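PDB 3BZW: putative lipase from Bacteroides thetaiotaomicron VPI-5482, which probably hydrolyses lipid esters, possibly those of lysophospholipids, as a member of the GDSL-like lipase (SGNH hydrolase) family. Local coordinates for residues A[32-37]-A[94-99]; A[162-167]-A[212-217]; A[27-32]-A[89-94]. One frame throughout, in Å; residues are numbered along the deposited sequence.

Contact 1: residues A[32-37]-A[94-99]; sequences IGDSIT and VFMGTN. With ACT (acetate ion), chain G.
Asp-34 reaches across to the start of helix 98-102 with CB and OD2. Its CB lies 3.3 Å from Asn-99 ND2 and equally close to an acetate oxygen, OXT. The next torsion sets CG between the backbone N and carbonyl carbon (chi1 50°), and the carboxylate divides its work. OD1 turns back to its own loop and accepts from Ile-36 N at 3.1 Å, on the anti side, forming an Asx turn. OD2 goes the other way, beside Thr-98 CG2, and accepts a hydrogen bond from each of two waters; one water accepts in turn from Gly-97 N and Asn-99 N, the other from Thr-98 N. The carboxylate and the Asn-99 amide are turned 70° apart. Between the strands, Phe-95 N bonds almost straight to Ile-32 O (2.9 Å), and selenomethionine Met-96, bent at chi2 and chi3, lays CE 3.3 Å from Gly-33 O. A third water links Asp-34 N, Phe-95 O and Thr-37 OG1, which also bonds Tyr-49 OH. The acetate OXT is gripped by Asn-99 ND2 (2.8 Å, 175°) and Ser-35 N (3.1 Å); Gly-68 N and His-242 NE2 also bond the ion. Ser-35, Gly-68, Asn-99 and His-242 are consistent with the four signature residues of an SGNH hydrolase active site, and the acetate sits where an oxyanion hole would be expected.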
loop_
_atom_site.group_PDB
_atom_site.type_symbol
_atom_site.label_atom_id
_atom_site.label_comp_id
_atom_site.label_asym_id
_atom_site.label_seq_id
_atom_site.Cartn_x
_atom_site.Cartn_y
_atom_site.Cartn_z
ATOM N N ILE A 32 -29.100 14.221 -26.251
ATOM C CA ILE A 32 -27.900 14.833 -26.805
ATOM C C ILE A 32 -26.778 13.806 -26.927
ATOM O O ILE A 32 -26.560 13.011 -26.011
ATOM C CB ILE A 32 -27.450 16.008 -25.897
ATOM C CG1 ILE A 32 -28.508 17.114 -25.949
ATOM C CG2 ILE A 32 -26.074 16.530 -26.320
ATOM C CD1 ILE A 32 -28.249 18.270 -25.005
ATOM N N GLY A 33 -26.077 13.809 -28.060
ATOM C CA GLY A 33 -24.989 12.857 -28.228
ATOM C C GLY A 33 -24.370 12.710 -29.610
ATOM O O GLY A 33 -24.255 13.678 -30.368
ATOM N N ASP A 34 -23.967 11.482 -29.934
ATOM C CA ASP A 34 -23.327 11.188 -31.211
ATOM C C ASP A 34 -24.089 10.173 -32.063
ATOM O O ASP A 34 -25.312 10.082 -31.989
ATOM C CB ASP A 34 -21.885 10.702 -30.980
ATOM C CG ASP A 34 -21.796 9.588 -29.945
ATOM O OD1 ASP A 34 -22.672 8.699 -29.938
ATOM O OD2 ASP A 34 -20.840 9.597 -29.140
ATOM N N SER A 35 -23.362 9.409 -32.874
ATOM C CA SER A 35 -23.995 8.433 -33.761
ATOM C C SER A 35 -24.814 7.359 -33.053
ATOM O O SER A 35 -25.792 6.852 -33.607
ATOM C CB SER A 35 -22.942 7.768 -34.651
ATOM O OG SER A 35 -23.533 6.817 -35.516
ATOM N N ILE A 36 -24.423 7.006 -31.836
ATOM C CA ILE A 36 -25.150 5.977 -31.103
ATOM C C ILE A 36 -26.549 6.476 -30.732
ATOM O O ILE A 36 -27.436 5.690 -30.397
ATOM C CB ILE A 36 -24.340 5.526 -29.860
ATOM C CG1 ILE A 36 -23.041 4.858 -30.335
ATOM C CG2 ILE A 36 -25.153 4.554 -29.010
ATOM C CD1 ILE A 36 -22.188 4.252 -29.235
ATOM N N THR A 37 -26.744 7.787 -30.833
ATOM C CA THR A 37 -28.029 8.414 -30.539
ATOM C C THR A 37 -28.702 8.897 -31.839
ATOM O O THR A 37 -29.931 8.959 -31.932
ATOM C CB THR A 37 -27.837 9.609 -29.569
ATOM O OG1 THR A 37 -27.514 9.111 -28.261
ATOM C CG2 THR A 37 -29.096 10.458 -29.492
ATOM N N VAL A 94 -27.494 13.251 -21.714
ATOM C CA VAL A 94 -26.298 13.576 -22.481
ATOM C C VAL A 94 -25.435 12.317 -22.525
ATOM O O VAL A 94 -24.900 11.884 -21.508
ATOM C CB VAL A 94 -25.511 14.724 -21.823
ATOM C CG1 VAL A 94 -24.356 15.144 -22.722
ATOM C CG2 VAL A 94 -26.445 15.908 -21.556
ATOM N N PHE A 95 -25.314 11.744 -23.718
ATOM C CA PHE A 95 -24.570 10.507 -23.959
ATOM C C PHE A 95 -23.477 10.888 -24.961
ATOM O O PHE A 95 -23.657 10.737 -26.165
ATOM C CB PHE A 95 -25.555 9.497 -24.562
ATOM C CG PHE A 95 -25.042 8.091 -24.652
ATOM C CD1 PHE A 95 -25.753 7.139 -25.381
ATOM C CD2 PHE A 95 -23.877 7.702 -24.003
ATOM C CE1 PHE A 95 -25.309 5.823 -25.463
ATOM C CE2 PHE A 95 -23.425 6.382 -24.079
ATOM C CZ PHE A 95 -24.142 5.447 -24.809
HETATM N N MSE A 96 -22.339 11.359 -24.456
HETATM C CA MSE A 96 -21.274 11.851 -25.328
HETATM C C MSE A 96 -19.857 11.605 -24.807
HETATM O O MSE A 96 -19.647 11.463 -23.605
HETATM C CB MSE A 96 -21.475 13.363 -25.490
HETATM C CG MSE A 96 -20.573 14.051 -26.496
HETATM SE SE MSE A 96 -21.284 13.905 -28.268
HETATM C CE MSE A 96 -22.457 15.459 -28.246
ATOM N N GLY A 97 -18.884 11.567 -25.717
ATOM C CA GLY A 97 -17.508 11.394 -25.291
ATOM C C GLY A 97 -16.654 10.371 -26.009
ATOM O O GLY A 97 -15.432 10.517 -26.066
ATOM N N THR A 98 -17.272 9.340 -26.569
ATOM C CA THR A 98 -16.486 8.320 -27.246
ATOM C C THR A 98 -15.696 8.899 -28.427
ATOM O O THR A 98 -14.604 8.424 -28.745
ATOM C CB THR A 98 -17.377 7.135 -27.700
ATOM O OG1 THR A 98 -16.578 5.947 -27.762
ATOM C CG2 THR A 98 -17.992 7.399 -29.068
ATOM N N ASN A 99 -16.230 9.939 -29.062
ATOM C CA ASN A 99 -15.530 10.554 -30.184
ATOM C C ASN A 99 -14.380 11.455 -29.723
ATOM O O ASN A 99 -13.429 11.690 -30.472
ATOM C CB ASN A 99 -16.509 11.332 -31.071
ATOM C CG ASN A 99 -17.425 10.415 -31.871
ATOM O OD1 ASN A 99 -16.979 9.405 -32.418
ATOM N ND2 ASN A 99 -18.703 10.772 -31.957
HETATM C C ACT G . -19.957 8.028 -33.383
HETATM O O ACT G . -19.585 7.429 -34.376
HETATM O OXT ACT G . -20.370 9.171 -33.485
HETATM C CH3 ACT G . -19.925 7.354 -32.035
HETATM O O HOH W 1 -24.771 9.142 -28.123
HETATM O O HOH W 2 -18.942 11.394 -28.622
HETATM O O HOH W 3 -20.186 8.637 -26.522
#

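Contact 2: residues A[162-167]-A[212-217]; sequences QIVLLT and PVIDFN
Leu-166 CD1 lies over one face of the Phe-216 ring. The ring also meets Phe-95 of strand 91-95 edge-to-face, and Leu-169, Met-251 and Leu-255 pack round it. At the other end of the contact the Pro-212 ring sets its CG 3.3 Å from Ile-163 O and beside OE1 of Gln-162, a side chain whose NE2 is hydrogen-bonded to Pro-263 O. Between the two rings runs a parallel strand pair at one edge of the chain's five-stranded sheet; strands 162-166 and 213-214 are joined by a beta-alpha-beta crossover through helix 195-210, in the alpha/beta/alpha manner of SGNH hydrolases. Leu-165 carries both firm backbone bonds, its N giving to Pro-212 O (3.1 Å) and its O taking from Ile-214 N (2.9 Å). Thr-167 N adds a weak one to Ile-214 O. On the face toward helix 245-258, Leu-166 and Ile-214 lie side by side pointing the same way, Leu-166 CD2 3.6 Å from Ile-214 CB; on the other, Leu-165 CB meets Val-213 CG2, with Ile-202 of helix 195-210 packed on Leu-165. Past the strands the chain folds into an inverse gamma turn centred on Asp-215, whose OD2 forms a salt bridge with Lys-203. The Thr-167 hydroxyl bridges this turn and the start of helix 216-219: OG1, placed between the backbone N and carbonyl carbon (chi1 51°), donates to the anti lone pair of Asp-215 OD1 at 2.8 Å and accepts from Asn-217 N at 2.9 Å, nearly straight at 173°.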
loop_
_atom_site.group_PDB
_atom_site.type_symbol
_atom_site.label_atom_id
_atom_site.label_comp_id
_atom_site.label_asym_id
_atom_site.label_seq_id
_atom_site.Cartn_x
_atom_site.Cartn_y
_atom_site.Cartn_z
ATOM N N GLN A 162 -34.355 18.081 -15.042
ATOM C CA GLN A 162 -33.582 16.908 -14.661
ATOM C C GLN A 162 -32.620 16.657 -15.824
ATOM O O GLN A 162 -33.053 16.327 -16.929
ATOM C CB GLN A 162 -34.511 15.704 -14.490
ATOM C CG GLN A 162 -33.806 14.407 -14.112
ATOM C CD GLN A 162 -33.033 14.531 -12.815
ATOM O OE1 GLN A 162 -31.893 15.003 -12.799
ATOM N NE2 GLN A 162 -33.654 14.124 -11.718
ATOM N N ILE A 163 -31.322 16.838 -15.586
ATOM C CA ILE A 163 -30.314 16.621 -16.625
ATOM C C ILE A 163 -29.371 15.516 -16.155
ATOM O O ILE A 163 -28.770 15.617 -15.083
ATOM C CB ILE A 163 -29.499 17.904 -16.896
ATOM C CG1 ILE A 163 -30.445 19.081 -17.156
ATOM C CG2 ILE A 163 -28.593 17.694 -18.101
ATOM C CD1 ILE A 163 -29.733 20.422 -17.284
ATOM N N VAL A 164 -29.233 14.469 -16.962
ATOM C CA VAL A 164 -28.399 13.333 -16.581
ATOM C C VAL A 164 -27.321 13.012 -17.613
ATOM O O VAL A 164 -27.568 13.070 -18.818
ATOM C CB VAL A 164 -29.278 12.081 -16.384
ATOM C CG1 VAL A 164 -28.478 10.975 -15.705
ATOM C CG2 VAL A 164 -30.517 12.444 -15.576
ATOM N N LEU A 165 -26.127 12.671 -17.130
ATOM C CA LEU A 165 -25.018 12.324 -18.014
ATOM C C LEU A 165 -24.846 10.810 -18.065
ATOM O O LEU A 165 -24.991 10.130 -17.051
ATOM C CB LEU A 165 -23.709 12.935 -17.511
ATOM C CG LEU A 165 -23.668 14.438 -17.245
ATOM C CD1 LEU A 165 -22.246 14.839 -16.875
ATOM C CD2 LEU A 165 -24.139 15.189 -18.480
ATOM N N LEU A 166 -24.532 10.291 -19.247
ATOM C CA LEU A 166 -24.308 8.860 -19.417
ATOM C C LEU A 166 -22.863 8.677 -19.873
ATOM O O LEU A 166 -22.394 9.385 -20.765
ATOM C CB LEU A 166 -25.247 8.282 -20.481
ATOM C CG LEU A 166 -26.756 8.486 -20.330
ATOM C CD1 LEU A 166 -27.473 7.765 -21.470
ATOM C CD2 LEU A 166 -27.227 7.962 -18.991
ATOM N N THR A 167 -22.158 7.732 -19.261
ATOM C CA THR A 167 -20.779 7.474 -19.644
ATOM C C THR A 167 -20.739 6.676 -20.947
ATOM O O THR A 167 -21.640 5.888 -21.238
ATOM C CB THR A 167 -20.012 6.684 -18.553
ATOM O OG1 THR A 167 -20.762 5.525 -18.170
ATOM C CG2 THR A 167 -19.768 7.564 -17.330
ATOM N N PRO A 212 -26.373 14.367 -11.791
ATOM C CA PRO A 212 -26.379 12.904 -11.724
ATOM C C PRO A 212 -25.721 12.264 -12.941
ATOM O O PRO A 212 -25.810 12.776 -14.057
ATOM C CB PRO A 212 -27.867 12.568 -11.615
ATOM C CG PRO A 212 -28.520 13.686 -12.379
ATOM C CD PRO A 212 -27.742 14.898 -11.918
ATOM N N VAL A 213 -25.046 11.147 -12.711
ATOM C CA VAL A 213 -24.383 10.428 -13.786
ATOM C C VAL A 213 -24.750 8.956 -13.688
ATOM O O VAL A 213 -24.673 8.371 -12.614
ATOM C CB VAL A 213 -22.842 10.551 -13.688
ATOM C CG1 VAL A 213 -22.177 9.723 -14.796
ATOM C CG2 VAL A 213 -22.423 12.013 -13.787
ATOM N N ILE A 214 -25.179 8.377 -14.804
ATOM C CA ILE A 214 -25.502 6.960 -14.858
ATOM C C ILE A 214 -24.288 6.341 -15.552
ATOM O O ILE A 214 -23.972 6.688 -16.689
ATOM C CB ILE A 214 -26.787 6.699 -15.680
ATOM C CG1 ILE A 214 -27.997 7.257 -14.921
ATOM C CG2 ILE A 214 -26.963 5.201 -15.933
ATOM C CD1 ILE A 214 -29.318 7.032 -15.618
ATOM N N ASP A 215 -23.593 5.450 -14.851
ATOM C CA ASP A 215 -22.394 4.827 -15.397
ATOM C C ASP A 215 -22.738 3.732 -16.400
ATOM O O ASP A 215 -22.524 2.543 -16.150
ATOM C CB ASP A 215 -21.538 4.267 -14.257
ATOM C CG ASP A 215 -20.118 3.942 -14.694
ATOM O OD1 ASP A 215 -19.750 4.269 -15.844
ATOM O OD2 ASP A 215 -19.365 3.366 -13.884
ATOM N N PHE A 216 -23.269 4.168 -17.536
ATOM C CA PHE A 216 -23.682 3.304 -18.632
ATOM C C PHE A 216 -22.567 2.344 -19.045
ATOM O O PHE A 216 -22.822 1.183 -19.377
ATOM C CB PHE A 216 -24.095 4.180 -19.819
ATOM C CG PHE A 216 -25.391 3.772 -20.460
ATOM C CD1 PHE A 216 -26.479 3.380 -19.683
ATOM C CD2 PHE A 216 -25.541 3.819 -21.844
ATOM C CE1 PHE A 216 -27.692 3.042 -20.269
ATOM C CE2 PHE A 216 -26.754 3.482 -22.443
ATOM C CZ PHE A 216 -27.831 3.094 -21.654
ATOM N N ASN A 217 -21.335 2.844 -19.019
ATOM C CA ASN A 217 -20.157 2.059 -19.377
ATOM C C ASN A 217 -20.152 0.722 -18.644
ATOM O O ASN A 217 -19.779 -0.308 -19.211
ATOM C CB ASN A 217 -18.896 2.852 -19.031
ATOM C CG ASN A 217 -17.621 2.115 -19.392
ATOM O OD1 ASN A 217 -17.028 1.434 -18.557
ATOM N ND2 ASN A 217 -17.196 2.244 -20.647
#

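Contact 3: residues A[27-32]-A[89-94]; sequences KKVGYI and VDAILV
Asp-90 turns its CG beside its own backbone N, anti to the carbonyl carbon (chi1 -63°), and this carries OD2 across to Lys-28 N. Paired on one face of the sheet, and with CG of each anti to its carbonyl carbon, Tyr-31 and Leu-93 run alongside each other, Leu-93 CD1 coming 3.6 Å from Tyr-31 CE2. Lys-28 N lies 2.9 Å from Asp-90 OD2, which it meets on the anti side and somewhat out of the carboxylate plane. Asp-90 N gives to Lys-28 O at 2.8 Å. Ala-91 N also gives to Lys-28 O, over a longer 3.3 Å, which leaves Lys-28 clamped at both its N and its O where the strands begin. The ammonium of Lys-27 is not in contact with the Asp-90 carboxylate, but its positive charge may favour the ionised form; Lys-28 NZ leads away to a long, weak ion pair with Glu-88. From here strands 28-33 and 91-95 run parallel at the middle of the sheet, whose order 2-1-3-4-5 is that of the flavodoxin-like alpha/beta/alpha sandwich found in SGNH hydrolases. Gly-30 donates to Ala-91 O and accepts from Leu-93 N, and Leu-93 O takes Ile-32 N in turn. Val-29 CG1 lies above one face of the Tyr-31 ring, offset toward its rim, and also touches Leu-93 CG; Trp-50 meets the same ring with its plane at about 45°. On the opposite face of the sheet Ile-32 CD1 packs against Ile-92 CG2 at 3.9 Å, and Leu-81 of helix 74-85 touches Ile-92, while Val-89 CG2 lies 3.8 Å from Gly-30 N.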
loop_
_atom_site.group_PDB
_atom_site.type_symbol
_atom_site.label_atom_id
_atom_site.label_comp_id
_atom_site.label_asym_id
_atom_site.label_seq_id
_atom_site.Cartn_x
_atom_site.Cartn_y
_atom_site.Cartn_z
ATOM N N LYS A 27 -43.122 11.479 -20.164
ATOM C CA LYS A 27 -42.358 12.719 -20.222
ATOM C C LYS A 27 -41.710 12.975 -21.580
ATOM O O LYS A 27 -41.619 12.082 -22.422
ATOM C CB LYS A 27 -41.283 12.722 -19.135
ATOM C CG LYS A 27 -41.830 12.549 -17.723
ATOM C CD LYS A 27 -42.854 13.618 -17.372
ATOM C CE LYS A 27 -43.368 13.421 -15.952
ATOM N NZ LYS A 27 -44.510 14.328 -15.633
ATOM N N LYS A 28 -41.269 14.211 -21.787
ATOM C CA LYS A 28 -40.616 14.581 -23.032
ATOM C C LYS A 28 -39.137 14.750 -22.723
ATOM O O LYS A 28 -38.757 15.542 -21.859
ATOM C CB LYS A 28 -41.239 15.865 -23.578
ATOM C CG LYS A 28 -42.753 15.712 -23.704
ATOM C CD LYS A 28 -43.376 16.672 -24.681
ATOM C CE LYS A 28 -44.861 16.352 -24.826
ATOM N NZ LYS A 28 -45.509 17.180 -25.874
ATOM N N VAL A 29 -38.307 13.991 -23.430
ATOM C CA VAL A 29 -36.871 14.010 -23.187
ATOM C C VAL A 29 -36.001 14.418 -24.368
ATOM O O VAL A 29 -36.228 14.001 -25.505
ATOM C CB VAL A 29 -36.393 12.616 -22.700
ATOM C CG1 VAL A 29 -34.896 12.643 -22.430
ATOM C CG2 VAL A 29 -37.157 12.213 -21.442
ATOM N N GLY A 30 -34.997 15.240 -24.083
ATOM C CA GLY A 30 -34.074 15.662 -25.117
ATOM C C GLY A 30 -32.873 14.738 -25.066
ATOM O O GLY A 30 -32.317 14.511 -23.992
ATOM N N TYR A 31 -32.473 14.191 -26.209
ATOM C CA TYR A 31 -31.329 13.286 -26.246
ATOM C C TYR A 31 -30.153 13.902 -26.996
ATOM O O TYR A 31 -30.194 14.076 -28.215
ATOM C CB TYR A 31 -31.721 11.957 -26.898
ATOM C CG TYR A 31 -32.809 11.197 -26.163
ATOM C CD1 TYR A 31 -34.160 11.445 -26.415
ATOM C CD2 TYR A 31 -32.484 10.217 -25.229
ATOM C CE1 TYR A 31 -35.163 10.726 -25.753
ATOM C CE2 TYR A 31 -33.471 9.498 -24.562
ATOM C CZ TYR A 31 -34.808 9.753 -24.828
ATOM O OH TYR A 31 -35.777 9.019 -24.181
ATOM N N ILE A 32 -29.100 14.221 -26.251
ATOM C CA ILE A 32 -27.900 14.833 -26.805
ATOM C C ILE A 32 -26.778 13.806 -26.927
ATOM O O ILE A 32 -26.560 13.011 -26.011
ATOM C CB ILE A 32 -27.450 16.008 -25.897
ATOM C CG1 ILE A 32 -28.508 17.114 -25.949
ATOM C CG2 ILE A 32 -26.074 16.530 -26.320
ATOM C CD1 ILE A 32 -28.249 18.270 -25.005
ATOM N N VAL A 89 -39.815 20.300 -23.310
ATOM C CA VAL A 89 -38.891 19.355 -22.682
ATOM C C VAL A 89 -38.968 19.275 -21.157
ATOM O O VAL A 89 -39.089 20.294 -20.471
ATOM C CB VAL A 89 -37.430 19.643 -23.124
ATOM C CG1 VAL A 89 -36.899 20.889 -22.432
ATOM C CG2 VAL A 89 -36.554 18.430 -22.842
ATOM N N ASP A 90 -38.908 18.048 -20.640
ATOM C CA ASP A 90 -38.970 17.788 -19.201
ATOM C C ASP A 90 -37.630 17.354 -18.626
ATOM O O ASP A 90 -37.297 17.685 -17.491
ATOM C CB ASP A 90 -39.995 16.691 -18.895
ATOM C CG ASP A 90 -41.395 17.080 -19.286
ATOM O OD1 ASP A 90 -41.825 18.188 -18.903
ATOM O OD2 ASP A 90 -42.066 16.275 -19.967
ATOM N N ALA A 91 -36.872 16.591 -19.402
ATOM C CA ALA A 91 -35.570 16.112 -18.945
ATOM C C ALA A 91 -34.598 16.023 -20.113
ATOM O O ALA A 91 -35.000 16.067 -21.276
ATOM C CB ALA A 91 -35.721 14.751 -18.273
ATOM N N ILE A 92 -33.318 15.886 -19.792
ATOM C CA ILE A 92 -32.276 15.821 -20.805
ATOM C C ILE A 92 -31.219 14.775 -20.489
ATOM O O ILE A 92 -30.714 14.708 -19.368
ATOM C CB ILE A 92 -31.562 17.183 -20.932
ATOM C CG1 ILE A 92 -32.584 18.264 -21.277
ATOM C CG2 ILE A 92 -30.464 17.114 -21.997
ATOM C CD1 ILE A 92 -31.999 19.644 -21.328
ATOM N N LEU A 93 -30.901 13.954 -21.482
ATOM C CA LEU A 93 -29.869 12.937 -21.336
ATOM C C LEU A 93 -28.708 13.314 -22.250
ATOM O O LEU A 93 -28.913 13.666 -23.418
ATOM C CB LEU A 93 -30.390 11.552 -21.728
ATOM C CG LEU A 93 -31.512 10.925 -20.899
ATOM C CD1 LEU A 93 -31.734 9.495 -21.373
ATOM C CD2 LEU A 93 -31.149 10.934 -19.421
ATOM N N VAL A 94 -27.494 13.251 -21.714
ATOM C CA VAL A 94 -26.298 13.576 -22.481
ATOM C C VAL A 94 -25.435 12.317 -22.525
ATOM O O VAL A 94 -24.900 11.884 -21.508
ATOM C CB VAL A 94 -25.511 14.724 -21.823
ATOM C CG1 VAL A 94 -24.356 15.144 -22.722
ATOM C CG2 VAL A 94 -26.445 15.908 -21.556
#

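How the contacts relate
Along the chain, residues 27-32 and then 32-37 come first, followed by 89-94 and 94-99, so contacts 3 and 1 cross: both close the same excursion through strand 60-63 and helix 74-85, sharing Ile-32 and Val-94. Contact 3 joins the strands at their beginning and middle, contact 1 at their C-terminal ends and the loops beyond. Contact 2 follows in series, closing the excursion that includes helix 195-210. None nests in another. Strand 91-95 connects them laterally, for its other edge pairs with strand 162-166, where Val-94 O lies 2.8 Å from Leu-166 N. Together the three contacts span four neighbouring strands of the sheet, from 28-33 to 213-214.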